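Local coordinates for protein binary enterotoxin of Clostridium perfringens component a (PDB 5WTZ) that probably transfers ADP-ribose from NAD+ to actin, as the enzymatic component of a binary, iota-like clostridial enterotoxin, at residues Met3-Arg8 against Thr20-Lys25; Tyr95-Asn100 against Thr146-Asn151; Phe103-Asn108 against Ala127-Asp132; Phe135-Phe140 against Tyr186-Thr191; Leu157-Leu162 against Lys205-Leu210. One frame throughout, in Å; residues are numbered along the deposited sequence.

Interaction 1 of 5, residues Met3-Arg8 against Thr20-Lys25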
# COMPACT_ATOMS: atom_id res chain seq x y z
N MET A 3 -7.20 24.91 25.21
CA MET A 3 -7.25 26.31 24.83
C MET A 3 -6.38 26.51 23.60
O MET A 3 -6.78 27.15 22.63
CB MET A 3 -6.79 27.24 25.95
CG MET A 3 -6.51 28.67 25.48
SD MET A 3 -5.99 29.82 26.78
CE MET A 3 -7.50 29.96 27.74
N LEU A 4 -5.18 25.95 23.61
CA LEU A 4 -4.36 26.12 22.43
C LEU A 4 -4.66 25.09 21.36
O LEU A 4 -4.34 25.31 20.21
CB LEU A 4 -2.88 26.13 22.78
CG LEU A 4 -2.59 27.58 23.20
CD1 LEU A 4 -2.96 27.89 24.67
CD2 LEU A 4 -1.20 28.08 22.80
N ASP A 5 -5.31 23.98 21.72
CA ASP A 5 -5.84 23.08 20.70
C ASP A 5 -6.96 23.76 19.91
O ASP A 5 -7.05 23.63 18.69
CB ASP A 5 -6.36 21.77 21.30
CG ASP A 5 -5.25 20.80 21.64
OD1 ASP A 5 -4.13 20.98 21.13
OD2 ASP A 5 -5.51 19.84 22.39
N ASP A 6 -7.82 24.50 20.61
CA ASP A 6 -8.94 25.20 19.99
C ASP A 6 -8.50 26.42 19.19
O ASP A 6 -9.08 26.74 18.16
CB ASP A 6 -9.96 25.62 21.04
CG ASP A 6 -10.75 24.44 21.60
OD1 ASP A 6 -10.83 23.41 20.91
OD2 ASP A 6 -11.28 24.56 22.73
N ASN A 7 -7.45 27.10 19.66
CA ASN A 7 -7.03 28.35 19.05
C ASN A 7 -5.89 28.21 18.03
O ASN A 7 -5.49 29.19 17.39
CB ASN A 7 -6.62 29.35 20.14
CG ASN A 7 -7.79 29.75 21.03
OD1 ASN A 7 -8.96 29.58 20.67
ND2 ASN A 7 -7.48 30.29 22.20
N ARG A 8 -5.37 27.00 17.87
CA ARG A 8 -4.27 26.80 16.92
C ARG A 8 -4.77 26.91 15.49
O ARG A 8 -5.93 26.62 15.20
CB ARG A 8 -3.60 25.44 17.14
CG ARG A 8 -4.37 24.24 16.61
CD ARG A 8 -3.40 23.15 16.19
NE ARG A 8 -4.06 21.86 16.04
CZ ARG A 8 -4.56 21.41 14.89
NH1 ARG A 8 -4.49 22.16 13.79
NH2 ARG A 8 -5.13 20.22 14.84
N THR A 20 5.48 24.38 18.85
CA THR A 20 6.13 23.65 19.94
C THR A 20 5.35 23.82 21.23
O THR A 20 5.29 22.91 22.05
CB THR A 20 7.61 24.10 20.17
OG1 THR A 20 7.66 25.52 20.34
CG2 THR A 20 8.52 23.67 19.02
N LEU A 21 4.74 24.99 21.41
CA LEU A 21 3.94 25.23 22.60
C LEU A 21 2.76 24.27 22.55
O LEU A 21 2.60 23.43 23.44
CB LEU A 21 3.45 26.68 22.67
CG LEU A 21 2.96 27.04 24.07
CD1 LEU A 21 4.02 26.68 25.12
CD2 LEU A 21 2.56 28.50 24.15
N TRP A 22 1.96 24.41 21.50
CA TRP A 22 0.88 23.48 21.18
C TRP A 22 1.35 22.04 21.35
O TRP A 22 0.69 21.24 22.03
CB TRP A 22 0.39 23.71 19.75
CG TRP A 22 -0.62 22.70 19.29
CD1 TRP A 22 -1.94 22.63 19.65
CD2 TRP A 22 -0.40 21.63 18.37
NE1 TRP A 22 -2.55 21.57 19.02
CE2 TRP A 22 -1.63 20.94 18.23
CE3 TRP A 22 0.71 21.17 17.66
CZ2 TRP A 22 -1.77 19.83 17.40
CZ3 TRP A 22 0.57 20.07 16.84
CH2 TRP A 22 -0.67 19.41 16.72
N ALA A 23 2.51 21.72 20.78
CA ALA A 23 3.07 20.38 20.87
C ALA A 23 3.41 20.01 22.30
O ALA A 23 3.35 18.84 22.67
CB ALA A 23 4.31 20.27 20.01
N LYS A 24 3.77 21.00 23.09
CA LYS A 24 4.38 20.69 24.37
C LYS A 24 3.42 20.17 25.38
O LYS A 24 3.66 19.15 26.03
CB LYS A 24 5.12 21.90 24.92
CG LYS A 24 6.44 21.39 25.30
CD LYS A 24 7.00 20.91 24.00
CE LYS A 24 8.20 20.09 24.22
NZ LYS A 24 7.88 18.77 24.83
N LYS A 25 2.32 20.89 25.51
CA LYS A 25 1.26 20.50 26.41
C LYS A 25 0.70 19.16 26.02
O LYS A 25 0.56 18.27 26.86
CB LYS A 25 0.16 21.52 26.36
CG LYS A 25 0.74 22.86 26.29
CD LYS A 25 -0.19 23.73 25.55
CE LYS A 25 0.53 24.98 25.22
NZ LYS A 25 -0.40 25.99 24.76
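The short N-terminal helix 3-7 lies across helix 16-31, with Leu4 and Asp5 of the first, joined by Arg8 just after it, meeting Leu21, Trp22 and Lys25 of the second. The axes of the two helical segments approach to 9.7 Å, with 136° between their N-to-C directions, so they run roughly antiparallel but well off alignment. Leu4 and Trp22 mark the closest backbone approach, their CA atoms 6.0 Å apart. Trp22 is the hub: with CG anti to its backbone N (chi1 174°), the indole swings toward the N-terminal residues. Arg8 CD sits over one face of that indole, 3.6 Å from the centroid of the five-membered ring, a CH-pi contact displaced toward the rim. The guanidinium itself is steeply inclined to the indole and does not lie flat on it; its NH1 bonds to Pro91 O, and another nitrogen, NH2, is also hydrogen-bonded elsewhere, so the aliphatic part of Arg8 serves the ring while its polar head is held outside the pair. Asp5 OD1 comes to 2.7 Å from Trp22 NE1, with the carboxylate turned steeply against the indole plane. Beside this, Leu4 CD2 meets Leu21 CD2 at 4.0 Å, a methyl-to-methyl contact. The extended Lys25 chain crosses Leu4 at about a right angle, but its NZ ends implausibly near the leucine carbons, so its exact position is doubtful. The indole also touches Phe12 and Leu92, the latter on strand 92-98. A brief leading helix thus folds back across the longer helix that follows it.

Interaction 2 of 5, residues Tyr95-Asn100 against Thr146-Asn151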
# COMPACT_ATOMS: atom_id res chain seq x y z
N TYR A 95 4.50 18.55 7.35
CA TYR A 95 5.55 18.71 6.33
C TYR A 95 6.59 17.61 6.40
O TYR A 95 6.94 17.12 7.48
CB TYR A 95 6.23 20.08 6.50
CG TYR A 95 5.29 21.25 6.35
CD1 TYR A 95 4.52 21.68 7.42
CD2 TYR A 95 5.16 21.91 5.14
CE1 TYR A 95 3.65 22.74 7.29
CE2 TYR A 95 4.30 22.99 5.00
CZ TYR A 95 3.54 23.39 6.08
OH TYR A 95 2.66 24.45 5.95
N TYR A 96 7.09 17.19 5.23
CA TYR A 96 8.29 16.38 5.16
C TYR A 96 8.83 16.34 3.74
O TYR A 96 8.06 16.30 2.77
CB TYR A 96 8.06 14.95 5.66
CG TYR A 96 7.01 14.16 4.91
CD1 TYR A 96 5.66 14.29 5.21
CD2 TYR A 96 7.37 13.25 3.92
CE1 TYR A 96 4.69 13.55 4.52
CE2 TYR A 96 6.42 12.52 3.24
CZ TYR A 96 5.09 12.66 3.54
OH TYR A 96 4.17 11.92 2.85
N TYR A 97 10.15 16.40 3.64
CA TYR A 97 10.85 16.17 2.38
C TYR A 97 10.73 14.71 2.03
O TYR A 97 10.71 13.85 2.92
CB TYR A 97 12.31 16.56 2.49
CG TYR A 97 12.61 18.04 2.46
CD1 TYR A 97 12.34 18.80 1.32
CD2 TYR A 97 13.16 18.67 3.55
CE1 TYR A 97 12.64 20.17 1.29
CE2 TYR A 97 13.47 20.03 3.52
CZ TYR A 97 13.20 20.77 2.39
OH TYR A 97 13.49 22.11 2.36
N GLU A 98 10.64 14.41 0.73
CA GLU A 98 10.39 13.04 0.29
C GLU A 98 11.20 12.64 -0.96
O GLU A 98 11.54 13.49 -1.79
CB GLU A 98 8.90 12.83 0.05
CG GLU A 98 8.51 11.39 -0.33
CD GLU A 98 8.94 10.36 0.72
OE1 GLU A 98 10.15 10.06 0.85
OE2 GLU A 98 8.04 9.85 1.42
N ALA A 99 11.51 11.35 -1.08
CA ALA A 99 12.30 10.84 -2.19
C ALA A 99 11.37 10.52 -3.35
O ALA A 99 10.20 10.21 -3.14
CB ALA A 99 13.10 9.61 -1.77
N ASN A 100 11.86 10.61 -4.57
CA ASN A 100 10.95 10.36 -5.68
C ASN A 100 10.48 8.89 -5.71
O ASN A 100 9.36 8.62 -6.15
CB ASN A 100 11.57 10.78 -7.02
CG ASN A 100 12.98 10.29 -7.19
OD1 ASN A 100 13.62 9.83 -6.25
ND2 ASN A 100 13.50 10.41 -8.41
N THR A 146 6.09 22.36 10.56
CA THR A 146 6.31 23.59 9.81
C THR A 146 7.15 23.35 8.58
O THR A 146 7.87 22.36 8.50
CB THR A 146 7.00 24.68 10.69
OG1 THR A 146 8.16 24.13 11.32
CG2 THR A 146 6.05 25.20 11.75
N GLU A 147 7.04 24.25 7.61
CA GLU A 147 7.84 24.19 6.40
C GLU A 147 9.30 24.16 6.76
O GLU A 147 9.76 25.00 7.53
CB GLU A 147 7.54 25.38 5.49
CG GLU A 147 8.30 25.35 4.18
CD GLU A 147 8.12 26.63 3.38
OE1 GLU A 147 6.96 26.94 3.03
OE2 GLU A 147 9.13 27.32 3.13
N PRO A 148 10.05 23.19 6.22
CA PRO A 148 11.47 23.10 6.59
C PRO A 148 12.22 24.39 6.28
O PRO A 148 11.83 25.13 5.36
CB PRO A 148 11.98 21.95 5.74
CG PRO A 148 10.76 21.10 5.50
CD PRO A 148 9.63 22.08 5.35
N ASP A 149 13.26 24.66 7.06
CA ASP A 149 14.02 25.90 6.94
C ASP A 149 15.44 25.58 6.52
O ASP A 149 16.34 26.43 6.61
CB ASP A 149 14.02 26.66 8.27
CG ASP A 149 14.49 28.09 8.12
OD1 ASP A 149 14.52 28.58 6.97
OD2 ASP A 149 14.83 28.73 9.14
N ILE A 150 15.64 24.35 6.07
CA ILE A 150 16.98 23.86 5.73
C ILE A 150 16.98 23.03 4.45
O ILE A 150 15.93 22.58 3.97
CB ILE A 150 17.60 23.03 6.93
CG1 ILE A 150 16.66 21.93 7.43
CG2 ILE A 150 17.98 23.94 8.09
CD1 ILE A 150 16.69 20.68 6.64
N ASN A 151 18.17 22.84 3.91
CA ASN A 151 18.37 22.09 2.68
C ASN A 151 17.91 20.64 2.79
O ASN A 151 17.96 20.06 3.87
CB ASN A 151 19.84 22.13 2.28
CG ASN A 151 20.13 21.27 1.07
OD1 ASN A 151 19.80 21.65 -0.06
ND2 ASN A 151 20.72 20.10 1.29
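Tyr95 lays one face of its ring over the peptide that joins Thr146 to Glu147. Glu147 N stands 3.5 Å above the ring plane, over its centre, and Tyr95 CD1 approaches Thr146 C to 3.3 Å, so the overlap is with flat backbone and involves the side chains of that peptide little. Having CG beside the backbone N and anti to the carbonyl carbon (chi1 -60°) directs the ring to this peptide. The ring also stacks on His159, and the hydroxyl bonds to Asp11 OD1, which fixes the phenol at its far end. Strand 92-98 is an outermost strand of the five-stranded mixed sheet in the N-terminal ADP-ribosyltransferase-like half of the chain, and the 146-151 loop runs alongside it on the way to strand 156-162. Alternation along the strand brings Tyr97 to the same side as Tyr95, whereas Tyr96 starts off away from the loop and makes a cation-pi contact with Lys141. Tyr97 and Pro148 lie alongside each other, running in opposing senses, with Tyr97 CE2 only 3.3 Å from Pro148 CB. Pro148 also spans back to the first tyrosine, its CD lying 4.1 Å from Tyr95 CB. Beyond the proline, Tyr97 OH donates a hydrogen bond of 3.0 Å to Ile150 O, and the C=O...donor angle of 165° places the hydroxyl almost straight ahead of that carbonyl.

Interaction 3 of 5, residues Phe103-Asn108 against Ala127-Asp132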
# COMPACT_ATOMS: atom_id res chain seq x y z
N PHE A 103 7.11 7.99 -4.71
CA PHE A 103 6.03 8.28 -5.63
C PHE A 103 6.16 7.40 -6.86
O PHE A 103 5.46 7.59 -7.85
CB PHE A 103 6.01 9.77 -5.98
CG PHE A 103 5.52 10.64 -4.85
CD1 PHE A 103 4.16 10.80 -4.63
CD2 PHE A 103 6.43 11.28 -4.00
CE1 PHE A 103 3.70 11.58 -3.57
CE2 PHE A 103 5.98 12.06 -2.94
CZ PHE A 103 4.62 12.21 -2.74
N GLY A 104 7.08 6.44 -6.79
CA GLY A 104 7.34 5.53 -7.88
C GLY A 104 7.85 6.26 -9.11
O GLY A 104 7.60 5.85 -10.24
N PHE A 105 8.59 7.34 -8.88
CA PHE A 105 9.06 8.19 -9.96
C PHE A 105 10.58 8.04 -10.06
O PHE A 105 11.28 8.25 -9.07
CB PHE A 105 8.67 9.65 -9.70
CG PHE A 105 8.81 10.55 -10.89
CD1 PHE A 105 8.00 10.39 -12.01
CD2 PHE A 105 9.73 11.61 -10.88
CE1 PHE A 105 8.12 11.24 -13.12
CE2 PHE A 105 9.84 12.46 -11.97
CZ PHE A 105 9.04 12.27 -13.09
N ASN A 106 11.08 7.66 -11.23
CA ASN A 106 12.52 7.40 -11.36
C ASN A 106 13.29 8.49 -12.12
O ASN A 106 14.52 8.45 -12.17
CB ASN A 106 12.76 6.03 -12.02
CG ASN A 106 11.77 5.71 -13.14
OD1 ASN A 106 11.30 6.60 -13.85
ND2 ASN A 106 11.45 4.42 -13.30
N GLN A 107 12.58 9.47 -12.68
CA GLN A 107 13.21 10.57 -13.40
C GLN A 107 13.73 11.63 -12.45
O GLN A 107 13.09 11.95 -11.44
CB GLN A 107 12.23 11.20 -14.39
CG GLN A 107 12.84 12.33 -15.22
CD GLN A 107 11.96 12.75 -16.38
OE1 GLN A 107 10.77 12.46 -16.40
NE2 GLN A 107 12.55 13.43 -17.36
N ASN A 108 14.88 12.20 -12.78
CA ASN A 108 15.47 13.26 -11.98
C ASN A 108 14.68 14.57 -12.12
O ASN A 108 14.43 15.02 -13.24
CB ASN A 108 16.93 13.48 -12.38
CG ASN A 108 17.77 14.01 -11.24
OD1 ASN A 108 17.42 15.00 -10.59
ND2 ASN A 108 18.89 13.35 -10.97
N ALA A 127 3.77 15.19 -12.59
CA ALA A 127 2.34 15.51 -12.48
C ALA A 127 1.45 14.35 -12.92
O ALA A 127 0.46 14.03 -12.26
CB ALA A 127 2.01 16.77 -13.29
N LYS A 128 1.80 13.70 -14.03
CA LYS A 128 1.01 12.60 -14.51
C LYS A 128 1.15 11.40 -13.58
O LYS A 128 0.15 10.75 -13.22
CB LYS A 128 1.42 12.23 -15.94
CG LYS A 128 1.07 13.30 -16.97
CD LYS A 128 1.51 12.90 -18.38
CE LYS A 128 1.16 13.99 -19.40
NZ LYS A 128 -0.31 14.21 -19.54
N LYS A 129 2.39 11.12 -13.16
CA LYS A 129 2.68 9.95 -12.35
C LYS A 129 1.96 9.97 -10.99
O LYS A 129 1.46 8.93 -10.55
CB LYS A 129 4.19 9.81 -12.13
CG LYS A 129 4.59 8.62 -11.27
CD LYS A 129 4.10 7.30 -11.86
CE LYS A 129 4.42 6.10 -10.95
NZ LYS A 129 3.78 6.16 -9.60
N ILE A 130 1.86 11.14 -10.35
CA ILE A 130 1.20 11.23 -9.04
C ILE A 130 -0.33 11.33 -9.09
O ILE A 130 -1.00 11.19 -8.06
CB ILE A 130 1.74 12.43 -8.22
CG1 ILE A 130 1.36 13.76 -8.88
CG2 ILE A 130 3.26 12.30 -7.98
CD1 ILE A 130 1.70 15.00 -8.01
N SER A 131 -0.89 11.56 -10.28
CA SER A 131 -2.34 11.56 -10.47
C SER A 131 -2.95 10.15 -10.43
O SER A 131 -2.27 9.16 -10.70
CB SER A 131 -2.71 12.22 -11.80
OG SER A 131 -2.34 13.60 -11.84
N ASP A 132 -4.23 10.09 -10.06
CA ASP A 132 -5.02 8.85 -10.11
C ASP A 132 -4.36 7.75 -9.32
O ASP A 132 -4.39 6.60 -9.74
CB ASP A 132 -5.21 8.39 -11.56
CG ASP A 132 -5.92 9.43 -12.40
OD1 ASP A 132 -6.93 9.98 -11.92
OD2 ASP A 132 -5.44 9.71 -13.53
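The rings of Phe103 and Phe105 are approached from a slanting direction, by Ile130 CG2 and Lys129 CB respectively. Phe105 has Gln107 N over one face, 4.0 Å above the plane and offset toward the rim, and makes an edge-to-face contact with Phe126; Phe103 meets Phe135 edge-to-face. Together they pack a loop that follows strand 92-98 against the C-terminal end of helix 120-130, in the N-terminal ADP-ribosyltransferase-like half of the chain. Phe103 CD1 touches Ile130 CG2 at 3.8 Å, and Ile130 also reaches Ala190 and Leu193, so this contact faces the sheet. On the other flank, the Lys129 chain passes beside the Phe105 ring, heading the other way, with Lys129 CB 3.9 Å from Phe105 CD1. The lysine chain starts with CG anti to the backbone N (chi1 179°), then bends at chi2 and again at chi4, which folds its end over the Phe103-Gly104 backbone. Lys129 CE lies 3.3 Å from Gly104 O. The ammonium has two carbonyl acceptors far apart in sequence: NZ bonds to Asp396 O, on strand 391-403 of the C-terminal half, and also donates a 2.8 Å hydrogen bond to Phe103 O, with the nitrogen tilted 30° from the carbonyl plane.

Interaction 4 of 5, residues Phe135-Phe140 against Tyr186-Thr191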
# COMPACT_ATOMS: atom_id res chain seq x y z
N PHE A 135 -1.23 6.55 -2.66
CA PHE A 135 0.08 6.01 -2.29
C PHE A 135 0.08 5.48 -0.87
O PHE A 135 0.07 6.23 0.11
CB PHE A 135 1.18 7.08 -2.45
CG PHE A 135 1.51 7.41 -3.89
CD1 PHE A 135 2.31 6.56 -4.65
CD2 PHE A 135 0.97 8.54 -4.50
CE1 PHE A 135 2.60 6.86 -5.99
CE2 PHE A 135 1.25 8.84 -5.84
CZ PHE A 135 2.07 8.00 -6.57
N ILE A 136 0.07 4.16 -0.76
CA ILE A 136 0.01 3.51 0.54
C ILE A 136 1.27 3.81 1.35
O ILE A 136 2.39 3.66 0.86
CB ILE A 136 -0.22 1.96 0.37
CG1 ILE A 136 -1.63 1.71 -0.18
CG2 ILE A 136 -0.02 1.24 1.70
CD1 ILE A 136 -1.89 0.26 -0.58
N GLN A 137 1.09 4.22 2.60
CA GLN A 137 2.21 4.53 3.47
C GLN A 137 2.42 3.45 4.53
O GLN A 137 1.65 3.35 5.49
CB GLN A 137 1.99 5.89 4.14
CG GLN A 137 1.66 7.00 3.14
CD GLN A 137 2.83 7.31 2.22
OE1 GLN A 137 3.95 7.53 2.68
NE2 GLN A 137 2.56 7.38 0.93
N ASP A 138 3.48 2.65 4.36
CA ASP A 138 3.78 1.55 5.28
C ASP A 138 4.37 2.02 6.60
O ASP A 138 5.12 3.00 6.64
CB ASP A 138 4.73 0.55 4.64
CG ASP A 138 4.11 -0.15 3.47
OD1 ASP A 138 3.17 -0.94 3.70
OD2 ASP A 138 4.54 0.11 2.33
N GLY A 139 4.04 1.32 7.68
CA GLY A 139 4.56 1.66 8.99
C GLY A 139 3.99 2.95 9.56
O GLY A 139 2.99 3.48 9.05
N PHE A 140 4.60 3.43 10.63
CA PHE A 140 4.25 4.72 11.20
C PHE A 140 4.99 5.80 10.42
O PHE A 140 6.07 5.57 9.88
CB PHE A 140 4.61 4.80 12.69
CG PHE A 140 3.98 3.71 13.51
CD1 PHE A 140 2.70 3.83 13.99
CD2 PHE A 140 4.69 2.55 13.78
CE1 PHE A 140 2.12 2.81 14.73
CE2 PHE A 140 4.12 1.53 14.52
CZ PHE A 140 2.84 1.65 15.00
N TYR A 186 -2.53 4.40 6.77
CA TYR A 186 -2.98 5.46 5.88
C TYR A 186 -2.31 5.47 4.52
O TYR A 186 -1.30 4.79 4.28
CB TYR A 186 -2.80 6.83 6.56
CG TYR A 186 -3.62 6.98 7.81
CD1 TYR A 186 -4.95 7.39 7.74
CD2 TYR A 186 -3.09 6.70 9.05
CE1 TYR A 186 -5.72 7.52 8.88
CE2 TYR A 186 -3.84 6.83 10.21
CZ TYR A 186 -5.16 7.24 10.12
OH TYR A 186 -5.91 7.37 11.26
N SER A 187 -2.89 6.25 3.62
CA SER A 187 -2.33 6.48 2.30
C SER A 187 -2.32 7.98 1.97
O SER A 187 -3.01 8.78 2.61
CB SER A 187 -3.13 5.71 1.25
OG SER A 187 -3.35 4.36 1.63
N LEU A 188 -1.55 8.33 0.95
CA LEU A 188 -1.44 9.70 0.47
C LEU A 188 -2.14 9.87 -0.87
O LEU A 188 -1.91 9.10 -1.82
CB LEU A 188 0.05 10.07 0.35
CG LEU A 188 0.50 11.45 -0.10
CD1 LEU A 188 1.92 11.66 0.38
CD2 LEU A 188 0.44 11.59 -1.62
N LYS A 189 -2.98 10.90 -0.96
CA LYS A 189 -3.66 11.27 -2.20
C LYS A 189 -3.33 12.70 -2.57
O LYS A 189 -3.69 13.64 -1.84
CB LYS A 189 -5.17 11.11 -2.05
CG LYS A 189 -5.96 11.45 -3.29
CD LYS A 189 -7.44 11.38 -3.03
CE LYS A 189 -8.22 11.53 -4.33
NZ LYS A 189 -9.68 11.58 -4.07
N ALA A 190 -2.66 12.88 -3.70
CA ALA A 190 -2.20 14.21 -4.10
C ALA A 190 -3.40 15.10 -4.47
O ALA A 190 -4.38 14.64 -5.07
CB ALA A 190 -1.20 14.11 -5.25
N THR A 191 -3.31 16.37 -4.08
CA THR A 191 -4.37 17.34 -4.27
C THR A 191 -3.86 18.57 -5.00
O THR A 191 -4.63 19.48 -5.31
CB THR A 191 -4.99 17.79 -2.92
OG1 THR A 191 -3.99 18.42 -2.11
CG2 THR A 191 -5.56 16.60 -2.16
O HOH W 1 0.09 5.29 7.48
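Phe135 and Leu188 form an antiparallel hydrogen-bonded pair, and Ile136 with Ser187 the non-hydrogen-bonded pair beside it, their CA atoms 4.2 Å apart. Phe135 N donates to Leu188 O and Leu188 N returns a bond to Phe135 O, both 2.8 Å, while Gln137 N continues the pattern to Tyr186 O at 3.0 Å. Phe135 O has a second donor. Bent at chi2 (-66°), the Gln137 side chain curls back along its own segment until NE2 reaches Phe135 O at 2.9 Å, and it arrives on the face of that carbonyl opposite to Leu188 N. The same NE2 lies 3.7 Å from Leu188 CB; two conformers of Gln137 are modelled, so this grip may not be permanent. These bonds join strand 134-136, an outermost strand of the mixed five-stranded sheet, to strand 187-198. On one sheet face Phe135 CD2 and Leu188 CD2 stand 4.2 Å apart, and Phe103 meets the phenyl ring edge-to-face. On the other, Ser187 OG nestles 3.6 Å from Ile136 CG1 and takes part in a hydrogen bond with Gln213 NE2. Where the strands diverge, a water accepts from Tyr186 N and lies near Gln137 O.

Interaction 5 of 5, residues Leu157-Leu162 against Lys205-Leu210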
# COMPACT_ATOMS: atom_id res chain seq x y z
N LEU A 157 8.90 18.22 -1.54
CA LEU A 157 8.36 18.62 -0.24
C LEU A 157 6.89 18.24 -0.21
O LEU A 157 6.09 18.69 -1.06
CB LEU A 157 8.53 20.13 -0.00
CG LEU A 157 7.76 20.67 1.22
CD1 LEU A 157 8.34 20.12 2.52
CD2 LEU A 157 7.74 22.20 1.24
N VAL A 158 6.53 17.41 0.76
CA VAL A 158 5.13 17.00 0.92
C VAL A 158 4.46 17.88 1.97
O VAL A 158 4.94 18.01 3.09
CB VAL A 158 4.98 15.51 1.31
CG1 VAL A 158 3.51 15.13 1.45
CG2 VAL A 158 5.65 14.61 0.26
N HIS A 159 3.34 18.46 1.58
CA HIS A 159 2.51 19.31 2.42
C HIS A 159 1.19 18.56 2.64
O HIS A 159 0.28 18.66 1.82
CB HIS A 159 2.33 20.67 1.74
CG HIS A 159 1.47 21.63 2.49
ND1 HIS A 159 0.52 22.40 1.88
CD2 HIS A 159 1.46 21.99 3.80
CE1 HIS A 159 -0.07 23.18 2.77
NE2 HIS A 159 0.48 22.95 3.95
N LEU A 160 1.12 17.82 3.74
CA LEU A 160 0.12 16.77 3.94
C LEU A 160 -0.95 17.21 4.92
O LEU A 160 -0.63 17.65 6.03
CB LEU A 160 0.80 15.49 4.44
CG LEU A 160 -0.09 14.25 4.65
CD1 LEU A 160 -0.70 13.74 3.34
CD2 LEU A 160 0.69 13.14 5.34
N LYS A 161 -2.21 17.09 4.51
CA LYS A 161 -3.35 17.50 5.34
C LYS A 161 -3.91 16.31 6.11
O LYS A 161 -4.46 15.37 5.52
CB LYS A 161 -4.44 18.14 4.48
CG LYS A 161 -5.59 18.74 5.29
CD LYS A 161 -6.69 19.31 4.42
CE LYS A 161 -7.70 20.08 5.25
NZ LYS A 161 -8.83 20.62 4.43
N LEU A 162 -3.76 16.35 7.42
CA LEU A 162 -4.27 15.32 8.30
C LEU A 162 -5.68 15.68 8.73
O LEU A 162 -5.91 16.75 9.28
CB LEU A 162 -3.38 15.16 9.54
CG LEU A 162 -1.87 15.01 9.35
CD1 LEU A 162 -1.20 14.89 10.71
CD2 LEU A 162 -1.57 13.81 8.47
N LYS A 205 6.64 20.68 -4.73
CA LYS A 205 5.75 20.63 -3.58
C LYS A 205 4.47 19.85 -3.91
O LYS A 205 3.65 20.27 -4.73
CB LYS A 205 5.41 22.04 -3.12
CG LYS A 205 4.51 22.12 -1.90
CD LYS A 205 4.11 23.55 -1.65
CE LYS A 205 2.89 23.64 -0.76
NZ LYS A 205 2.41 25.05 -0.66
N VAL A 206 4.32 18.71 -3.26
CA VAL A 206 3.12 17.90 -3.39
C VAL A 206 2.16 18.23 -2.25
O VAL A 206 2.46 17.97 -1.07
CB VAL A 206 3.46 16.38 -3.37
CG1 VAL A 206 2.19 15.54 -3.47
CG2 VAL A 206 4.40 16.04 -4.51
N ASP A 207 1.04 18.86 -2.58
CA ASP A 207 -0.05 18.98 -1.63
C ASP A 207 -0.78 17.65 -1.65
O ASP A 207 -0.99 17.07 -2.72
CB ASP A 207 -1.00 20.12 -1.99
CG ASP A 207 -0.39 21.50 -1.76
OD1 ASP A 207 0.41 21.68 -0.82
OD2 ASP A 207 -0.75 22.43 -2.52
N ALA A 208 -1.14 17.15 -0.47
CA ALA A 208 -1.86 15.88 -0.40
C ALA A 208 -2.74 15.76 0.84
O ALA A 208 -2.54 16.45 1.86
CB ALA A 208 -0.87 14.72 -0.44
N ASP A 209 -3.71 14.86 0.73
CA ASP A 209 -4.56 14.47 1.85
C ASP A 209 -4.14 13.12 2.42
O ASP A 209 -3.81 12.18 1.68
CB ASP A 209 -6.02 14.37 1.43
CG ASP A 209 -6.68 15.72 1.19
OD1 ASP A 209 -6.14 16.78 1.56
OD2 ASP A 209 -7.78 15.71 0.63
N LEU A 210 -4.18 13.03 3.74
CA LEU A 210 -4.06 11.74 4.39
C LEU A 210 -5.44 11.08 4.34
O LEU A 210 -6.40 11.63 4.88
CB LEU A 210 -3.59 11.90 5.84
CG LEU A 210 -3.25 10.60 6.55
CD1 LEU A 210 -1.76 10.31 6.46
CD2 LEU A 210 -3.71 10.66 7.99
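Central parallel strands of the N-terminal mixed sheet pair here in unbroken register, Leu157 with Lys205 through Lys161 with Asp209. The axes of the two strand segments approach to 4.5 Å with 27° between their directions, the twist expected of such a pair. Backbone bonds alternate: Val206 N to Leu157 O, His159 N to Val206 O at 2.8 Å and 178°, Ala208 N to His159 O, Lys161 N to Ala208 O, and Leu210 N to Lys161 O. His159 and Asp207 lie side by side on one face, and His159 ND1 donates to Asp207 OD1 (2.8 Å). The oxygen sits almost in the imidazole plane, but the ring approaches the carboxylate from above its plane. NE2 bonds to Asp11 OD2, so both ring nitrogens are held and the ring's rotation is fixed. Lys205 runs alongside, its CE 3.8 Å from His159 ND1. The other face is apolar: Leu160 CD1 meets Ala208 CB and Leu160 CD2 meets Leu210 CD1, each at 3.9 Å. Strand 92-98 flanks the pair beyond 156-162, stacking Tyr93 and Tyr95 on His159, while strand 187-198 adjoins 201-211 on the far side, with Leu188 against Ala208.

Overall arrangement
All five contacts lie in the N-terminal half of the chain, away from the NAD pocket of the C-terminal half, which has a sheet of the same 1-3-5-4-2 order. Interactions 2, 4 and 5 share the N-terminal sheet. Interaction 5 is central: its centre is about 11 Å from that of interaction 2 and about 10 Å from that of interaction 4. Interaction 3, nested along the chain inside the loop closed by interaction 2, packs beside the sheet and touches all three; interactions 2 and 4 alternate in sequence, as do 4 and 5. Interaction 1 comes first and stands apart, its centre about 22 Å from that of interaction 2. In related binary toxins the N-terminal domain docks the transport component, probably so here.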